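PDB 6LUM: succinate dehydrogenase subunit B from Mycolicibacterium smegmatis MC2 51, which probably passes electrons through its three iron-sulfur clusters from the catalytic subunit A of succinate dehydrogenase to the membrane-embedded subunits. Local coordinates for residues D225-C230 and E252-L257; A142-L147 and A214-D219; Q44-P49 and W65-T70. All blocks are in the same frame, centred on the assembly; numbering follows the deposited sequence.

Contact 1: D225-C230 and E252-L257. With F3S (Fe3-s4 cluster), chain B; PEV ((1S)-2-{[(2-aminoethoxy)(hydroxy)phosphoryl]oxy}-1-[(palmitoyloxy)methyl]ethyl stearate), chain C.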
loop_
_atom_site.group_PDB
_atom_site.type_symbol
_atom_site.label_atom_id
_atom_site.label_comp_id
_atom_site.label_asym_id
_atom_site.label_seq_id
_atom_site.Cartn_x
_atom_site.Cartn_y
_atom_site.Cartn_z
ATOM N N ASP J 225 5.183 5.026 -20.391
ATOM C CA ASP J 225 5.964 6.255 -20.396
ATOM C C ASP J 225 7.189 6.143 -19.503
ATOM O O ASP J 225 7.627 7.126 -18.911
ATOM C CB ASP J 225 5.108 7.436 -19.961
ATOM C CG ASP J 225 4.623 7.299 -18.546
ATOM O OD1 ASP J 225 3.650 6.552 -18.323
ATOM O OD2 ASP J 225 5.213 7.933 -17.651
ATOM N N GLY J 226 7.740 4.946 -19.398
ATOM C CA GLY J 226 8.897 4.720 -18.571
ATOM C C GLY J 226 10.152 4.688 -19.397
ATOM O O GLY J 226 10.443 5.636 -20.118
ATOM N N VAL J 227 10.895 3.590 -19.322
ATOM C CA VAL J 227 12.223 3.555 -19.909
ATOM C C VAL J 227 12.198 3.100 -21.357
ATOM O O VAL J 227 13.220 3.197 -22.044
ATOM C CB VAL J 227 13.130 2.660 -19.043
ATOM C CG1 VAL J 227 12.872 1.211 -19.312
ATOM C CG2 VAL J 227 14.570 3.017 -19.207
ATOM N N TRP J 228 11.059 2.633 -21.854
ATOM C CA TRP J 228 10.941 2.135 -23.216
ATOM C C TRP J 228 10.667 3.230 -24.227
ATOM O O TRP J 228 10.576 2.934 -25.417
ATOM C CB TRP J 228 9.831 1.088 -23.311
ATOM C CG TRP J 228 9.931 -0.002 -22.320
ATOM C CD1 TRP J 228 9.046 -0.285 -21.346
ATOM C CD2 TRP J 228 10.976 -0.963 -22.204
ATOM N NE1 TRP J 228 9.469 -1.356 -20.620
ATOM C CE2 TRP J 228 10.659 -1.790 -21.132
ATOM C CE3 TRP J 228 12.156 -1.196 -22.899
ATOM C CZ2 TRP J 228 11.469 -2.834 -20.745
ATOM C CZ3 TRP J 228 12.951 -2.225 -22.511
ATOM C CH2 TRP J 228 12.611 -3.033 -21.451
ATOM N N ARG J 229 10.514 4.473 -23.786
ATOM C CA ARG J 229 10.336 5.607 -24.675
ATOM C C ARG J 229 11.644 6.268 -25.057
ATOM O O ARG J 229 11.628 7.240 -25.806
ATOM C CB ARG J 229 9.428 6.642 -24.032
ATOM C CG ARG J 229 8.034 6.168 -23.823
ATOM C CD ARG J 229 7.084 7.318 -23.636
ATOM N NE ARG J 229 7.133 8.259 -24.741
ATOM C CZ ARG J 229 6.348 9.321 -24.837
ATOM N NH1 ARG J 229 5.457 9.566 -23.897
ATOM N NH2 ARG J 229 6.454 10.139 -25.867
ATOM N N CYS J 230 12.764 5.792 -24.551
ATOM C CA CYS J 230 14.046 6.319 -24.973
ATOM C C CYS J 230 14.324 5.860 -26.391
ATOM O O CYS J 230 14.358 4.659 -26.663
ATOM C CB CYS J 230 15.144 5.852 -24.027
ATOM S SG CYS J 230 16.777 6.443 -24.417
ATOM N N GLU J 252 21.363 0.212 -18.844
ATOM C CA GLU J 252 21.453 -0.765 -17.769
ATOM C C GLU J 252 20.104 -1.013 -17.127
ATOM O O GLU J 252 19.806 -2.142 -16.738
ATOM C CB GLU J 252 22.454 -0.311 -16.726
ATOM C CG GLU J 252 23.850 -0.207 -17.253
ATOM C CD GLU J 252 24.857 0.015 -16.157
ATOM O OE1 GLU J 252 24.543 -0.304 -14.996
ATOM O OE2 GLU J 252 25.964 0.506 -16.450
ATOM N N VAL J 253 19.264 0.012 -17.020
ATOM C CA VAL J 253 17.916 -0.232 -16.511
ATOM C C VAL J 253 17.106 -1.064 -17.501
ATOM O O VAL J 253 16.350 -1.963 -17.112
ATOM C CB VAL J 253 17.217 1.092 -16.178
ATOM C CG1 VAL J 253 15.808 0.830 -15.753
ATOM C CG2 VAL J 253 17.959 1.807 -15.088
ATOM N N LYS J 254 17.260 -0.796 -18.798
ATOM C CA LYS J 254 16.573 -1.603 -19.803
ATOM C C LYS J 254 16.992 -3.060 -19.727
ATOM O O LYS J 254 16.159 -3.960 -19.832
ATOM C CB LYS J 254 16.861 -1.065 -21.197
ATOM C CG LYS J 254 15.891 -0.049 -21.698
ATOM C CD LYS J 254 16.527 0.721 -22.805
ATOM C CE LYS J 254 15.552 1.613 -23.487
ATOM N NZ LYS J 254 16.229 2.301 -24.595
ATOM N N ARG J 255 18.284 -3.316 -19.567
ATOM C CA ARG J 255 18.758 -4.691 -19.521
ATOM C C ARG J 255 18.379 -5.372 -18.220
ATOM O O ARG J 255 18.157 -6.581 -18.204
ATOM C CB ARG J 255 20.259 -4.730 -19.733
ATOM C CG ARG J 255 20.635 -4.522 -21.163
ATOM C CD ARG J 255 22.067 -4.153 -21.299
ATOM N NE ARG J 255 22.932 -5.164 -20.727
ATOM C CZ ARG J 255 23.388 -6.209 -21.397
ATOM N NH1 ARG J 255 23.055 -6.377 -22.659
ATOM N NH2 ARG J 255 24.174 -7.087 -20.802
ATOM N N ALA J 256 18.289 -4.625 -17.122
ATOM C CA ALA J 256 17.754 -5.185 -15.893
ATOM C C ALA J 256 16.282 -5.520 -16.008
ATOM O O ALA J 256 15.796 -6.365 -15.261
ATOM C CB ALA J 256 17.961 -4.215 -14.740
ATOM N N LEU J 257 15.554 -4.855 -16.899
ATOM C CA LEU J 257 14.166 -5.243 -17.135
ATOM C C LEU J 257 14.049 -6.396 -18.124
ATOM O O LEU J 257 13.105 -7.183 -18.034
ATOM C CB LEU J 257 13.361 -4.051 -17.637
ATOM C CG LEU J 257 12.855 -3.074 -16.589
ATOM C CD1 LEU J 257 12.331 -1.844 -17.251
ATOM C CD2 LEU J 257 11.778 -3.717 -15.781
HETATM FE FE1 F3S B . 16.371 11.356 -24.780
HETATM FE FE3 F3S B . 17.205 8.436 -24.901
HETATM FE FE4 F3S B . 19.134 10.517 -23.884
HETATM S S1 F3S B . 15.519 9.583 -25.751
HETATM S S2 F3S B . 18.271 12.423 -24.554
HETATM S S3 F3S B . 17.119 9.926 -23.313
HETATM S S4 F3S B . 19.388 8.465 -24.639
HETATM C C43 PEV C . 25.288 -6.694 -42.568
HETATM C C42 PEV C . 24.375 -7.743 -41.935
HETATM C C41 PEV C . 24.591 -7.882 -40.430
HETATM C C40 PEV C . 23.406 -8.538 -39.727
HETATM C C39 PEV C . 23.785 -9.060 -38.349
HETATM C C38 PEV C . 22.904 -8.497 -37.243
HETATM C C37 PEV C . 23.167 -9.185 -35.905
HETATM C C36 PEV C . 23.898 -8.284 -34.917
HETATM C C35 PEV C . 23.127 -8.104 -33.614
HETATM C C34 PEV C . 23.361 -9.251 -32.640
HETATM C C33 PEV C . 23.351 -8.782 -31.191
HETATM C C32 PEV C . 23.886 -9.847 -30.244
HETATM C C31 PEV C . 24.750 -9.233 -29.154
HETATM O O31 PEV C . 25.280 -8.201 -29.377
HETATM O O2 PEV C . 24.861 -9.868 -27.913
HETATM C C2 PEV C . 26.120 -10.240 -27.423
HETATM C C1 PEV C . 26.456 -9.346 -26.241
HETATM O O3P PEV C . 26.582 -10.122 -25.090
HETATM P P PEV C . 26.507 -9.315 -23.665
HETATM O O1P PEV C . 25.249 -8.500 -23.660
HETATM O O2P PEV C . 27.703 -8.411 -23.556
HETATM O O4P PEV C . 26.459 -10.355 -22.397
HETATM C C4 PEV C . 27.660 -10.830 -21.867
HETATM C C5 PEV C . 27.386 -11.375 -20.469
HETATM N N6 PEV C . 28.341 -12.414 -20.139
HETATM C C3 PEV C . 27.243 -10.124 -28.448
HETATM O O3 PEV C . 28.345 -9.573 -27.793
HETATM C C11 PEV C . 29.374 -9.140 -28.636
HETATM O O11 PEV C . 30.504 -9.332 -28.339
HETATM C C12 PEV C . 29.055 -8.416 -29.938
HETATM C C13 PEV C . 30.320 -7.870 -30.590
HETATM C C14 PEV C . 29.997 -6.919 -31.734
HETATM C C15 PEV C . 28.785 -7.391 -32.527
HETATM C C16 PEV C . 29.160 -7.757 -33.957
HETATM C C17 PEV C . 27.938 -7.975 -34.838
HETATM C C18 PEV C . 27.880 -6.937 -35.949
HETATM C C19 PEV C . 26.899 -7.323 -37.048
HETATM C C20 PEV C . 27.484 -7.060 -38.429
HETATM C C21 PEV C . 27.542 -5.571 -38.747
HETATM C C22 PEV C . 27.780 -5.313 -40.230
HETATM C C23 PEV C . 27.132 -4.014 -40.692
#
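With chi1 at 78°, Val227 tucks CG1 between its backbone N and carbonyl carbon, turning it to Leu257 CD1, and with chi1 at -52° Trp228 sets its indole beside the backbone N, the six-membered ring turned to Lys254 CG and Leu257 CD1. Val227 CG1 lies over one face of the indole, 4.1 Å above its plane and over its centre. Leu257 brings CD1 to both residues, 3.7 Å from Val227 CG1 and 3.7 Å from Trp228 CZ2. Lys254 runs antiparallel to the indole, its CG 3.7 Å from Trp228 CZ3. Extended beyond CG, it carries NZ to within 3.8 Å of Cys230 CB, where Asp98 of subunit C offers a long, weak ion pair. Cys230 SG binds FE3 of the 3Fe-4S cluster at 2.1 Å, so the lysine runs beside a cluster ligand. A serine in place of Trp228 would probably leave Leu257 and the methylene chain of Lys254 without their indole neighbour and Asn222 without its hydrogen-bond donor. Arg255, whose CB points away from the loop, donates from NH1 to O1P of a bound phospholipid (3.2 Å) and pairs through NH2 with Asp23 of a subunit D chain. The loop 225-230 lies between helices 214-221 and 235-239 in sequence and packs on helix 246-258; Val253 and Leu257 of that helix touch helix 214-221, while Trp48 of another subunit D chain meets the Trp228 ring.

Contact 2: A142-L147 and A214-D219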
loop_
_atom_site.group_PDB
_atom_site.type_symbol
_atom_site.label_atom_id
_atom_site.label_comp_id
_atom_site.label_asym_id
_atom_site.label_seq_id
_atom_site.Cartn_x
_atom_site.Cartn_y
_atom_site.Cartn_z
ATOM N N ALA J 142 8.925 10.925 -8.154
ATOM C CA ALA J 142 7.896 9.969 -8.512
ATOM C C ALA J 142 8.476 8.604 -8.791
ATOM O O ALA J 142 7.715 7.646 -8.935
ATOM C CB ALA J 142 7.107 10.440 -9.738
ATOM N N VAL J 143 9.796 8.492 -8.891
ATOM C CA VAL J 143 10.483 7.216 -8.935
ATOM C C VAL J 143 10.871 6.750 -7.543
ATOM O O VAL J 143 11.662 5.817 -7.407
ATOM C CB VAL J 143 11.712 7.293 -9.848
ATOM C CG1 VAL J 143 11.306 7.724 -11.233
ATOM C CG2 VAL J 143 12.724 8.252 -9.278
ATOM N N LYS J 144 10.332 7.384 -6.507
ATOM C CA LYS J 144 10.660 7.130 -5.112
ATOM C C LYS J 144 12.164 7.178 -4.900
ATOM O O LYS J 144 12.791 6.141 -4.665
ATOM C CB LYS J 144 10.112 5.781 -4.663
ATOM C CG LYS J 144 8.606 5.725 -4.570
ATOM C CD LYS J 144 8.181 4.535 -3.744
ATOM C CE LYS J 144 9.093 3.351 -3.994
ATOM N NZ LYS J 144 9.174 2.461 -2.811
ATOM N N PRO J 145 12.766 8.343 -4.965
ATOM C CA PRO J 145 14.226 8.466 -4.910
ATOM C C PRO J 145 14.791 8.482 -3.497
ATOM O O PRO J 145 15.627 9.310 -3.158
ATOM C CB PRO J 145 14.470 9.801 -5.614
ATOM C CG PRO J 145 13.303 10.591 -5.219
ATOM C CD PRO J 145 12.133 9.658 -5.140
ATOM N N PHE J 146 14.334 7.553 -2.665
ATOM C CA PHE J 146 14.823 7.447 -1.302
ATOM C C PHE J 146 14.995 5.983 -0.947
ATOM O O PHE J 146 14.384 5.104 -1.551
ATOM C CB PHE J 146 13.886 8.124 -0.311
ATOM C CG PHE J 146 12.441 7.907 -0.602
ATOM C CD1 PHE J 146 11.819 6.740 -0.233
ATOM C CD2 PHE J 146 11.699 8.878 -1.226
ATOM C CE1 PHE J 146 10.494 6.547 -0.489
ATOM C CE2 PHE J 146 10.372 8.683 -1.486
ATOM C CZ PHE J 146 9.771 7.518 -1.117
ATOM N N LEU J 147 15.836 5.729 0.042
ATOM C CA LEU J 147 16.114 4.360 0.447
ATOM C C LEU J 147 14.941 3.819 1.248
ATOM O O LEU J 147 14.626 4.336 2.323
ATOM C CB LEU J 147 17.388 4.305 1.279
ATOM C CG LEU J 147 18.203 3.027 1.170
ATOM C CD1 LEU J 147 19.081 3.103 -0.050
ATOM C CD2 LEU J 147 19.025 2.808 2.405
ATOM N N ALA J 214 13.721 -2.188 -5.062
ATOM C CA ALA J 214 14.227 -2.258 -6.426
ATOM C C ALA J 214 13.158 -2.759 -7.378
ATOM O O ALA J 214 12.985 -2.211 -8.470
ATOM C CB ALA J 214 15.452 -3.157 -6.488
ATOM N N ALA J 215 12.421 -3.793 -6.980
ATOM C CA ALA J 215 11.392 -4.346 -7.852
ATOM C C ALA J 215 10.253 -3.357 -8.062
ATOM O O ALA J 215 9.707 -3.262 -9.165
ATOM C CB ALA J 215 10.870 -5.651 -7.271
ATOM N N GLU J 216 9.902 -2.590 -7.031
ATOM C CA GLU J 216 8.817 -1.630 -7.177
ATOM C C GLU J 216 9.235 -0.460 -8.060
ATOM O O GLU J 216 8.438 0.044 -8.859
ATOM C CB GLU J 216 8.376 -1.129 -5.805
ATOM C CG GLU J 216 6.944 -0.639 -5.775
ATOM C CD GLU J 216 6.774 0.748 -6.330
ATOM O OE1 GLU J 216 7.721 1.546 -6.213
ATOM O OE2 GLU J 216 5.693 1.038 -6.890
ATOM N N ARG J 217 10.486 -0.021 -7.946
ATOM C CA ARG J 217 10.975 1.019 -8.842
ATOM C C ARG J 217 11.031 0.522 -10.277
ATOM O O ARG J 217 10.607 1.223 -11.202
ATOM C CB ARG J 217 12.347 1.500 -8.392
ATOM C CG ARG J 217 12.299 2.515 -7.290
ATOM C CD ARG J 217 13.674 2.886 -6.841
ATOM N NE ARG J 217 13.611 3.592 -5.579
ATOM C CZ ARG J 217 13.841 3.030 -4.404
ATOM N NH1 ARG J 217 14.167 1.756 -4.332
ATOM N NH2 ARG J 217 13.751 3.750 -3.304
ATOM N N LEU J 218 11.550 -0.690 -10.481
ATOM C CA LEU J 218 11.594 -1.259 -11.819
ATOM C C LEU J 218 10.199 -1.419 -12.387
ATOM O O LEU J 218 10.011 -1.336 -13.600
ATOM C CB LEU J 218 12.313 -2.601 -11.797
ATOM C CG LEU J 218 13.835 -2.567 -11.756
ATOM C CD1 LEU J 218 14.364 -3.945 -11.523
ATOM C CD2 LEU J 218 14.392 -2.015 -13.034
ATOM N N ASP J 219 9.210 -1.632 -11.532
ATOM C CA ASP J 219 7.839 -1.688 -11.999
ATOM C C ASP J 219 7.283 -0.310 -12.308
ATOM O O ASP J 219 6.349 -0.197 -13.105
ATOM C CB ASP J 219 6.971 -2.371 -10.950
ATOM C CG ASP J 219 5.652 -2.844 -11.505
ATOM O OD1 ASP J 219 5.433 -2.699 -12.725
ATOM O OD2 ASP J 219 4.828 -3.359 -10.719
#
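Arg217 reaches from its helix to the backbone of the loop 142-147, and this is the close-packed part of the contact. It ties the loop that follows helix 134-140 to helix 214-221 of the 4Fe-4S dicluster region. The arginine chain, stretched out as far as NE, passes the carbonyl of Val143, whose O lies 3.4 Å from Arg217 CG, and delivers the guanidinium edge to the next carbonyl. NE donates to Lys144 O at 2.8 Å, with an N-H...O angle of 149°; the oxygen lies almost in the guanidinium plane, while the donor is tilted 29° from the carbonyl plane. NH2 offers the same oxygen a second bond of 2.9 Å, though the position of NH2 in the model is less sure. Lys144 O also accepts a weak bond from Phe146 N, closing the inverse gamma turn centred on Pro145. Beyond the loop, NH1 of Arg217 pairs with Asp211, and the arginine chain packs on Phe205 and Ile206 of helix 196-206. At the end of the segment, Leu147 O accepts a hydrogen bond from Lys153 of subunit A.

The solvent side is looser. Lys144 and exposed Glu216 lie roughly perpendicular; CE of the lysine is 3.2 Å from Glu216 OE1, whereas NZ stands 3.8 Å from that oxygen, a long salt bridge.

Because the main bonds end on backbone oxygen, the grip on the loop probably depends on its path more than on its side chains. The carboxylates of Asp211 and Glu216 probably offset the positive charge that Arg217 and Lys144 bring together.

Contact 3: Q44-P49 and W65-T70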
loop_
_atom_site.group_PDB
_atom_site.type_symbol
_atom_site.label_atom_id
_atom_site.label_comp_id
_atom_site.label_asym_id
_atom_site.label_seq_id
_atom_site.Cartn_x
_atom_site.Cartn_y
_atom_site.Cartn_z
ATOM N N GLN J 44 16.627 40.412 -27.547
ATOM C CA GLN J 44 17.232 41.694 -27.218
ATOM C C GLN J 44 18.737 41.530 -27.219
ATOM O O GLN J 44 19.259 40.589 -26.622
ATOM C CB GLN J 44 16.753 42.213 -25.862
ATOM C CG GLN J 44 17.277 43.590 -25.528
ATOM C CD GLN J 44 16.219 44.473 -24.933
ATOM O OE1 GLN J 44 15.051 44.099 -24.871
ATOM N NE2 GLN J 44 16.615 45.659 -24.495
ATOM N N SER J 45 19.429 42.442 -27.883
ATOM C CA SER J 45 20.865 42.332 -28.080
ATOM C C SER J 45 21.590 43.347 -27.217
ATOM O O SER J 45 21.269 44.538 -27.253
ATOM C CB SER J 45 21.231 42.529 -29.546
ATOM O OG SER J 45 22.633 42.525 -29.723
ATOM N N PHE J 46 22.576 42.867 -26.464
ATOM C CA PHE J 46 23.413 43.679 -25.595
ATOM C C PHE J 46 24.862 43.575 -26.039
ATOM O O PHE J 46 25.271 42.575 -26.625
ATOM C CB PHE J 46 23.313 43.227 -24.151
ATOM C CG PHE J 46 21.929 43.258 -23.599
ATOM C CD1 PHE J 46 21.160 42.118 -23.569
ATOM C CD2 PHE J 46 21.400 44.422 -23.094
ATOM C CE1 PHE J 46 19.893 42.143 -23.054
ATOM C CE2 PHE J 46 20.134 44.446 -22.578
ATOM C CZ PHE J 46 19.383 43.305 -22.559
ATOM N N ARG J 47 25.647 44.596 -25.732
ATOM C CA ARG J 47 27.067 44.601 -26.049
ATOM C C ARG J 47 27.864 44.767 -24.768
ATOM O O ARG J 47 27.784 45.813 -24.118
ATOM C CB ARG J 47 27.414 45.710 -27.036
ATOM C CG ARG J 47 28.901 45.892 -27.231
ATOM C CD ARG J 47 29.179 46.844 -28.366
ATOM N NE ARG J 47 28.415 46.476 -29.550
ATOM C CZ ARG J 47 28.841 45.622 -30.471
ATOM N NH1 ARG J 47 28.082 45.338 -31.519
ATOM N NH2 ARG J 47 30.033 45.057 -30.346
ATOM N N VAL J 48 28.638 43.748 -24.415
ATOM C CA VAL J 48 29.361 43.721 -23.150
ATOM C C VAL J 48 30.822 43.388 -23.414
ATOM O O VAL J 48 31.128 42.713 -24.402
ATOM C CB VAL J 48 28.734 42.705 -22.189
ATOM C CG1 VAL J 48 27.309 43.066 -21.918
ATOM C CG2 VAL J 48 28.805 41.330 -22.779
ATOM N N PRO J 49 31.754 43.827 -22.574
ATOM C CA PRO J 49 33.157 43.472 -22.786
ATOM C C PRO J 49 33.465 42.091 -22.243
ATOM O O PRO J 49 32.910 41.663 -21.230
ATOM C CB PRO J 49 33.909 44.552 -22.005
ATOM C CG PRO J 49 32.996 44.887 -20.920
ATOM C CD PRO J 49 31.605 44.783 -21.470
ATOM N N TRP J 65 23.706 44.018 -13.951
ATOM C CA TRP J 65 24.091 45.095 -13.055
ATOM C C TRP J 65 24.043 46.438 -13.760
ATOM O O TRP J 65 23.381 47.367 -13.289
ATOM C CB TRP J 65 25.484 44.838 -12.483
ATOM C CG TRP J 65 25.546 43.654 -11.591
ATOM C CD1 TRP J 65 24.498 42.992 -11.038
ATOM C CD2 TRP J 65 26.720 42.980 -11.149
ATOM N NE1 TRP J 65 24.944 41.947 -10.280
ATOM C CE2 TRP J 65 26.309 41.918 -10.333
ATOM C CE3 TRP J 65 28.082 43.170 -11.367
ATOM C CZ2 TRP J 65 27.205 41.053 -9.739
ATOM C CZ3 TRP J 65 28.967 42.313 -10.777
ATOM C CH2 TRP J 65 28.530 41.269 -9.970
ATOM N N TYR J 66 24.716 46.561 -14.902
ATOM C CA TYR J 66 24.899 47.883 -15.484
ATOM C C TYR J 66 23.839 48.230 -16.527
ATOM O O TYR J 66 23.084 49.190 -16.348
ATOM C CB TYR J 66 26.309 47.980 -16.058
ATOM C CG TYR J 66 27.344 47.673 -15.014
ATOM C CD1 TYR J 66 27.966 46.446 -14.971
ATOM C CD2 TYR J 66 27.674 48.600 -14.050
ATOM C CE1 TYR J 66 28.902 46.155 -14.012
ATOM C CE2 TYR J 66 28.608 48.320 -13.085
ATOM C CZ TYR J 66 29.219 47.095 -13.071
ATOM O OH TYR J 66 30.155 46.806 -12.110
ATOM N N LEU J 67 23.749 47.461 -17.609
ATOM C CA LEU J 67 22.892 47.876 -18.715
ATOM C C LEU J 67 21.417 47.665 -18.399
ATOM O O LEU J 67 20.644 48.622 -18.314
ATOM C CB LEU J 67 23.270 47.118 -19.986
ATOM C CG LEU J 67 24.754 46.911 -20.245
ATOM C CD1 LEU J 67 24.943 45.875 -21.314
ATOM C CD2 LEU J 67 25.404 48.204 -20.646
ATOM N N ASP J 68 21.013 46.414 -18.229
ATOM C CA ASP J 68 19.636 46.055 -17.917
ATOM C C ASP J 68 19.448 45.938 -16.415
ATOM O O ASP J 68 20.129 46.619 -15.645
ATOM C CB ASP J 68 19.206 44.770 -18.615
ATOM C CG ASP J 68 17.757 44.820 -19.044
ATOM O OD1 ASP J 68 16.967 45.479 -18.347
ATOM O OD2 ASP J 68 17.406 44.220 -20.078
ATOM N N GLY J 69 18.504 45.111 -15.990
ATOM C CA GLY J 69 18.139 45.034 -14.595
ATOM C C GLY J 69 16.736 44.514 -14.430
ATOM O O GLY J 69 16.291 44.234 -13.317
ATOM N N THR J 70 16.039 44.354 -15.544
ATOM C CA THR J 70 14.872 43.493 -15.590
ATOM C C THR J 70 15.255 42.043 -15.866
ATOM O O THR J 70 14.423 41.148 -15.700
ATOM C CB THR J 70 13.899 44.001 -16.661
ATOM O OG1 THR J 70 13.668 45.398 -16.461
ATOM C CG2 THR J 70 12.563 43.296 -16.563
#
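Apolar contact between Leu67 and the segment 44-49 is the first component. The leucine directs CD1 at Val48, 3.7 Å from its CG1, the two side chains crossing at a slant, and the same methyl lies 4.2 Å from Phe46 CB. With chi1 at -40°, Leu67 CG stands beside its backbone N, and CD1 rests against both residues. Helix 56-67 thereby packs on the edge strand 42-47 of the 2Fe-2S domain, a ferredoxin-type beta-grasp fold as in its family; Val48 also touches Leu59, Tyr62 and Val63 of the helix.

The second component sets a carboxylate against an aromatic edge. Asp68 OD2 approaches near the plane of the Phe46 ring, 3.3 Å from CZ, and the ring and carboxylate planes are 53° apart. Arg32, on neighbouring strand 27-32, forms a salt bridge with this same OD2.

Hydrogen bonding within 65-70 forms the third. OD1 of Asp68 accepts from Thr70 N at 3.2 Å in a nearly straight bond, met from above the carboxylate plane, which makes an Asx turn at Asp68.

One carboxylate therefore divides its work: OD1 holds the turn, while OD2's negative charge is likely to suit both the guanidinium and the slightly positive phenyl rim.

Overall arrangement
Contacts 1 and 2 are neighbours, their centres 13 Å apart, and they touch through Leu218: its O lies 3.7 Å from Leu257 CD2. Helix 214-221 is thus shared ground between the loop that ligates the 3Fe-4S cluster and the loop that faces subunit A. The bound lipid and haem suggest that contact 1 lies nearer the membrane, the Lys254 side chain being about 8 Å from a haem, whereas the Val143 side chain of contact 2 is about 12 Å from the 4Fe-4S cluster. Contact 3 belongs to the 2Fe-2S domain, on the opposite side of the chain's centre. Its centre is 45 Å from both others, with nearest atoms about 32 Å apart.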